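Local coordinates for protein pyridoxal kinase (Entamoeba histolytica, PDB 4S1H) that probably phosphorylates pyridoxal at the expense of ATP to give pyridoxal 5'-phosphate, and here carries bound ADP and magnesium, at residues Leu26-Ile31 / Pro265-Thr270; Lys4-Ser9 / Gln32-Leu37. One frame throughout, in Å; residues are numbered along the deposited sequence.

Interaction 1. Residues Leu26-Ile31 / Pro265-Thr270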
loop_
_atom_site.group_PDB
_atom_site.type_symbol
_atom_site.label_atom_id
_atom_site.label_comp_id
_atom_site.label_asym_id
_atom_site.label_seq_id
_atom_site.Cartn_x
_atom_site.Cartn_y
_atom_site.Cartn_z
ATOM N N LEU A 26 3.897 -5.331 6.469
ATOM C CA LEU A 26 5.325 -4.953 6.422
ATOM C C LEU A 26 5.539 -3.520 6.909
ATOM O O LEU A 26 6.501 -3.263 7.651
ATOM C CB LEU A 26 5.908 -5.165 5.031
ATOM C CG LEU A 26 6.058 -6.622 4.596
ATOM C CD1 LEU A 26 6.294 -6.769 3.102
ATOM C CD2 LEU A 26 7.161 -7.336 5.369
ATOM N N ASP A 27 4.642 -2.612 6.563
ATOM C CA ASP A 27 4.721 -1.241 7.146
ATOM C C ASP A 27 4.631 -1.288 8.699
ATOM O O ASP A 27 5.425 -0.643 9.400
ATOM C CB ASP A 27 3.642 -0.260 6.590
ATOM C CG ASP A 27 3.789 0.063 5.064
ATOM O OD1 ASP A 27 4.817 -0.263 4.413
ATOM O OD2 ASP A 27 2.817 0.647 4.485
ATOM N N SER A 28 3.703 -2.071 9.252
ATOM C CA SER A 28 3.531 -2.136 10.696
ATOM C C SER A 28 4.741 -2.768 11.417
ATOM O O SER A 28 5.023 -2.441 12.553
ATOM C CB SER A 28 2.226 -2.856 11.088
ATOM O OG SER A 28 2.485 -4.019 11.856
ATOM N N PHE A 29 5.467 -3.634 10.716
ATOM C CA PHE A 29 6.712 -4.224 11.242
ATOM C C PHE A 29 7.930 -3.350 10.933
ATOM O O PHE A 29 9.024 -3.702 11.317
ATOM C CB PHE A 29 6.954 -5.650 10.665
ATOM C CG PHE A 29 6.264 -6.778 11.409
ATOM C CD1 PHE A 29 4.951 -7.108 11.151
ATOM C CD2 PHE A 29 6.969 -7.566 12.344
ATOM C CE1 PHE A 29 4.327 -8.140 11.822
ATOM C CE2 PHE A 29 6.349 -8.613 13.020
ATOM C CZ PHE A 29 5.018 -8.902 12.760
ATOM N N GLN A 30 7.728 -2.242 10.207
ATOM C CA GLN A 30 8.772 -1.320 9.813
ATOM C C GLN A 30 9.893 -2.009 9.023
ATOM O O GLN A 30 11.076 -1.719 9.200
ATOM C CB GLN A 30 9.293 -0.551 11.018
ATOM C CG GLN A 30 8.192 0.286 11.679
ATOM C CD GLN A 30 8.618 0.751 13.021
ATOM O OE1 GLN A 30 8.510 0.008 13.981
ATOM N NE2 GLN A 30 9.127 1.976 13.103
ATOM N N ILE A 31 9.469 -2.831 8.089
ATOM C CA ILE A 31 10.357 -3.546 7.158
ATOM C C ILE A 31 10.234 -2.808 5.809
ATOM O O ILE A 31 9.176 -2.811 5.170
ATOM C CB ILE A 31 9.995 -5.037 7.065
ATOM C CG1 ILE A 31 10.172 -5.753 8.438
ATOM C CG2 ILE A 31 10.849 -5.682 5.984
ATOM C CD1 ILE A 31 9.571 -7.144 8.520
ATOM N N PRO A 265 -2.489 -2.926 15.721
ATOM C CA PRO A 265 -1.759 -3.007 17.002
ATOM C C PRO A 265 -1.400 -4.417 17.493
ATOM O O PRO A 265 -0.559 -4.541 18.381
ATOM C CB PRO A 265 -2.727 -2.332 17.985
ATOM C CG PRO A 265 -3.463 -1.357 17.153
ATOM C CD PRO A 265 -3.668 -2.047 15.841
ATOM N N TYR A 266 -2.058 -5.436 16.943
ATOM C CA TYR A 266 -1.863 -6.841 17.323
ATOM C C TYR A 266 -1.044 -7.607 16.291
ATOM O O TYR A 266 -0.788 -8.791 16.496
ATOM C CB TYR A 266 -3.221 -7.545 17.547
ATOM C CG TYR A 266 -4.100 -6.803 18.523
ATOM C CD1 TYR A 266 -3.868 -6.865 19.893
ATOM C CD2 TYR A 266 -5.119 -5.972 18.075
ATOM C CE1 TYR A 266 -4.653 -6.158 20.775
ATOM C CE2 TYR A 266 -5.907 -5.255 18.943
ATOM C CZ TYR A 266 -5.670 -5.334 20.296
ATOM O OH TYR A 266 -6.435 -4.631 21.181
ATOM N N LEU A 267 -0.590 -6.950 15.215
ATOM C CA LEU A 267 0.088 -7.664 14.146
ATOM C C LEU A 267 1.464 -8.192 14.575
ATOM O O LEU A 267 1.861 -9.273 14.118
ATOM C CB LEU A 267 0.216 -6.806 12.885
ATOM C CG LEU A 267 -1.064 -6.560 12.093
ATOM C CD1 LEU A 267 -0.779 -5.628 10.952
ATOM C CD2 LEU A 267 -1.658 -7.856 11.525
ATOM N N LYS A 268 2.116 -7.473 15.483
ATOM C CA LYS A 268 3.402 -7.848 16.068
ATOM C C LYS A 268 3.251 -8.648 17.347
ATOM O O LYS A 268 4.210 -8.812 18.107
ATOM C CB LYS A 268 4.263 -6.603 16.351
ATOM C CG LYS A 268 4.784 -5.904 15.106
ATOM C CD LYS A 268 5.712 -4.732 15.432
ATOM C CE LYS A 268 6.925 -5.109 16.270
ATOM N NZ LYS A 268 7.669 -6.372 15.948
ATOM N N GLY A 269 2.053 -9.195 17.588
ATOM C CA GLY A 269 1.809 -10.095 18.709
ATOM C C GLY A 269 2.733 -11.274 18.709
ATOM O O GLY A 269 3.047 -11.828 17.656
ATOM N N THR A 270 3.161 -11.650 19.898
ATOM C CA THR A 270 4.091 -12.759 20.077
ATOM C C THR A 270 3.427 -13.953 20.705
ATOM O O THR A 270 4.103 -14.961 20.910
ATOM C CB THR A 270 5.289 -12.350 20.962
ATOM O OG1 THR A 270 4.808 -11.887 22.224
ATOM C CG2 THR A 270 6.102 -11.294 20.282
#

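Interaction 2. Residues Lys4-Ser9 / Gln32-Leu37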
loop_
_atom_site.group_PDB
_atom_site.type_symbol
_atom_site.label_atom_id
_atom_site.label_comp_id
_atom_site.label_asym_id
_atom_site.label_seq_id
_atom_site.Cartn_x
_atom_site.Cartn_y
_atom_site.Cartn_z
ATOM N N LYS A 4 14.621 -3.934 1.861
ATOM C CA LYS A 4 15.009 -5.287 2.280
ATOM C C LYS A 4 14.155 -6.348 1.596
ATOM O O LYS A 4 14.619 -7.505 1.440
ATOM C CB LYS A 4 14.909 -5.380 3.794
ATOM C CG LYS A 4 15.378 -6.715 4.363
ATOM C CD LYS A 4 15.417 -6.723 5.884
ATOM C CE LYS A 4 16.559 -5.893 6.441
ATOM N NZ LYS A 4 16.740 -6.186 7.889
ATOM N N VAL A 5 12.908 -6.008 1.248
ATOM C CA VAL A 5 11.969 -6.940 0.657
ATOM C C VAL A 5 11.480 -6.443 -0.689
ATOM O O VAL A 5 11.239 -5.253 -0.851
ATOM C CB VAL A 5 10.716 -7.156 1.567
ATOM C CG1 VAL A 5 9.742 -8.156 0.965
ATOM C CG2 VAL A 5 11.157 -7.579 2.967
ATOM N N LEU A 6 11.296 -7.367 -1.625
ATOM C CA LEU A 6 10.582 -7.082 -2.871
ATOM C C LEU A 6 9.412 -8.024 -2.923
ATOM O O LEU A 6 9.586 -9.244 -2.748
ATOM C CB LEU A 6 11.485 -7.275 -4.078
ATOM C CG LEU A 6 10.844 -7.354 -5.448
ATOM C CD1 LEU A 6 10.252 -5.985 -5.798
ATOM C CD2 LEU A 6 11.890 -7.791 -6.463
ATOM N N THR A 7 8.232 -7.452 -3.109
ATOM C CA THR A 7 7.009 -8.254 -3.130
ATOM C C THR A 7 6.170 -7.889 -4.342
ATOM O O THR A 7 5.871 -6.708 -4.616
ATOM C CB THR A 7 6.213 -8.173 -1.805
ATOM O OG1 THR A 7 4.909 -8.736 -1.999
ATOM C CG2 THR A 7 6.073 -6.777 -1.328
ATOM N N ILE A 8 5.812 -8.914 -5.080
ATOM C CA ILE A 8 5.139 -8.808 -6.360
ATOM C C ILE A 8 3.816 -9.518 -6.234
ATOM O O ILE A 8 3.771 -10.762 -6.119
ATOM C CB ILE A 8 6.013 -9.456 -7.481
ATOM C CG1 ILE A 8 7.392 -8.792 -7.571
ATOM C CG2 ILE A 8 5.276 -9.464 -8.808
ATOM C CD1 ILE A 8 8.396 -9.508 -8.461
ATOM N N SER A 9 2.719 -8.783 -6.239
ATOM C CA SER A 9 1.408 -9.377 -6.042
ATOM C C SER A 9 0.309 -8.377 -6.397
ATOM O O SER A 9 0.593 -7.276 -6.897
ATOM C CB SER A 9 1.240 -9.896 -4.608
ATOM O OG SER A 9 0.059 -10.682 -4.493
ATOM N N GLN A 32 11.297 -2.101 5.432
ATOM C CA GLN A 32 11.258 -1.304 4.213
ATOM C C GLN A 32 11.180 -2.244 3.008
ATOM O O GLN A 32 12.025 -3.138 2.850
ATOM C CB GLN A 32 12.469 -0.407 4.107
ATOM C CG GLN A 32 12.353 0.509 2.906
ATOM C CD GLN A 32 13.388 1.606 2.872
ATOM O OE1 GLN A 32 13.639 2.262 3.881
ATOM N NE2 GLN A 32 13.984 1.827 1.704
ATOM N N SER A 33 10.155 -2.046 2.176
ATOM C CA SER A 33 9.822 -2.985 1.093
ATOM C C SER A 33 9.429 -2.271 -0.198
ATOM O O SER A 33 8.947 -1.134 -0.158
ATOM C CB SER A 33 8.679 -3.876 1.541
ATOM O OG SER A 33 9.014 -4.512 2.768
ATOM N N ILE A 34 9.672 -2.946 -1.309
ATOM C CA ILE A 34 9.216 -2.552 -2.617
ATOM C C ILE A 34 7.960 -3.371 -2.928
ATOM O O ILE A 34 7.982 -4.598 -2.824
ATOM C CB ILE A 34 10.293 -2.833 -3.685
ATOM C CG1 ILE A 34 11.610 -2.116 -3.363
ATOM C CG2 ILE A 34 9.772 -2.468 -5.065
ATOM C CD1 ILE A 34 12.774 -2.585 -4.229
ATOM N N PHE A 35 6.891 -2.693 -3.337
ATOM C CA PHE A 35 5.618 -3.332 -3.664
ATOM C C PHE A 35 5.289 -3.130 -5.141
ATOM O O PHE A 35 4.750 -2.071 -5.546
ATOM C CB PHE A 35 4.479 -2.826 -2.779
ATOM C CG PHE A 35 4.726 -2.988 -1.312
ATOM C CD1 PHE A 35 5.410 -2.007 -0.577
ATOM C CD2 PHE A 35 4.295 -4.134 -0.642
ATOM C CE1 PHE A 35 5.635 -2.170 0.790
ATOM C CE2 PHE A 35 4.500 -4.258 0.728
ATOM C CZ PHE A 35 5.200 -3.310 1.432
ATOM N N VAL A 36 5.672 -4.085 -5.968
ATOM C CA VAL A 36 5.376 -4.062 -7.368
ATOM C C VAL A 36 4.015 -4.720 -7.563
ATOM O O VAL A 36 3.777 -5.839 -7.146
ATOM C CB VAL A 36 6.451 -4.759 -8.221
ATOM C CG1 VAL A 36 6.044 -4.756 -9.684
ATOM C CG2 VAL A 36 7.796 -4.089 -8.010
ATOM N N LEU A 37 3.102 -4.036 -8.194
ATOM C CA LEU A 37 1.723 -4.533 -8.390
ATOM C C LEU A 37 1.556 -5.367 -9.659
ATOM O O LEU A 37 2.159 -5.113 -10.693
ATOM C CB LEU A 37 0.735 -3.352 -8.418
ATOM C CG LEU A 37 0.937 -2.315 -7.302
ATOM C CD1 LEU A 37 -0.166 -1.265 -7.431
ATOM C CD2 LEU A 37 0.998 -2.920 -5.907
#

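Interaction 1. Residues Leu26-Ile31 / Pro265-Thr270
K268 sets its CG over one face of the F29 ring. That atom sits 3.7 Å from the centroid of the ring and only 9° off the ring normal, a CH-pi contact, and the two side chains run past each other in opposite directions. Bends at chi3 (58°) and chi4 (42°) fold the far end of the lysine back, and NZ ends beyond the rim of the ring, raised above its plane, 3.9 Å from F29 CD2. On the way the chain skirts the end of the helix, with K268 CD 3.7 Å from S28 O. The peptide before K268 takes part too: L267 O approaches the ring obliquely, 3.5 Å from F29 CZ. Beside it, S28 OG rests against the leucine, 3.7 Å from L267 CB and about as far from CD1 of the same residue. No hydrogen bond crosses between the two segments, so the join is made by van der Waals and CH-pi contacts alone. On one side the backbone is the C-terminal end of helix 18-28, closed by a Schellman motif in which Q30 takes positive phi, with I31 N bonded back to L26 O (3.0 Å) and Q30 N to D27 O. On the other it is a type I beta turn from Y266 to G269, in the loop between helix 234-250 and strand 277-278, closed by G269 N to Y266 O at 3.1 Å. Further out, W227 meets F29 edge-to-face and S226 of the same helix, 216-229, also touches it, while L267 packs on I248 of helix 234-250. The dimer partner reaches the neighbouring residues: R20 of the second subunit makes a salt bridge to D27 OD1, and P265 packs on Q30 of that subunit.

Interaction 2. Residues Lys4-Ser9 / Gln32-Leu37
Q32 O is approached by two successive amides of the other segment: K4 N at 2.9 Å, tilted 31° from the carbonyl plane, and V5 N in a weak bond at 3.4 Å. From there the pairing passes back and forth. I34 N gives V5 O a nearly straight bond of 2.8 Å (172° at the hydrogen), T7 N bonds to I34 O, V36 N to T7 O and S9 N to V36 O. This is the ladder of a parallel pair, strands 5-9 and 33-41, the neighbouring strands of a right-handed beta-alpha-beta unit whose crossover is helix 18-28, within the central sheet of a ribokinase-like fold. On the face carrying L6, I34, I8 and V36, L6 CD1 touches I34 CG2 at 3.6 Å and V36 CG2 at 3.8 Å, and helix 57-69 packs there through F60 and L67. On the other face T7 CG2 comes obliquely to the F35 ring, 3.3 Å from CD2. Chi1 of T7 (168°) sends OG1 anti to the backbone N, where it is hydrogen-bonded to N19 and Y222, while S33 OG, lying against V5 CB at 3.4 Å, bonds to I31 O. At the far end S9, whose OG bonds to Y83 N, directly precedes S10, a residue of the pyridoxal 5'-phosphate site, which is not occupied by that ligand here, and F35 O accepts a bond from Y11 OH of the second subunit.

Overall arrangement
From the N terminus the chain lays down strand 5-9, runs through helix 18-28 and returns as strand 33-41; interaction 2 closes this short loop of 22 residues. Interaction 1 starts inside that loop, at the end of the same helix, and closes a far longer one of 233 residues, reaching 265-270 near the C terminus. The two therefore cross rather than nest. They meet directly where L26 CD1 packs on S33 OG (3.6 Å) and I31 CG2 on V5 CG2. Together they tie two inner strands of the central sheet, through their crossover helix, to the loop following helix 234-250, and both border the second subunit.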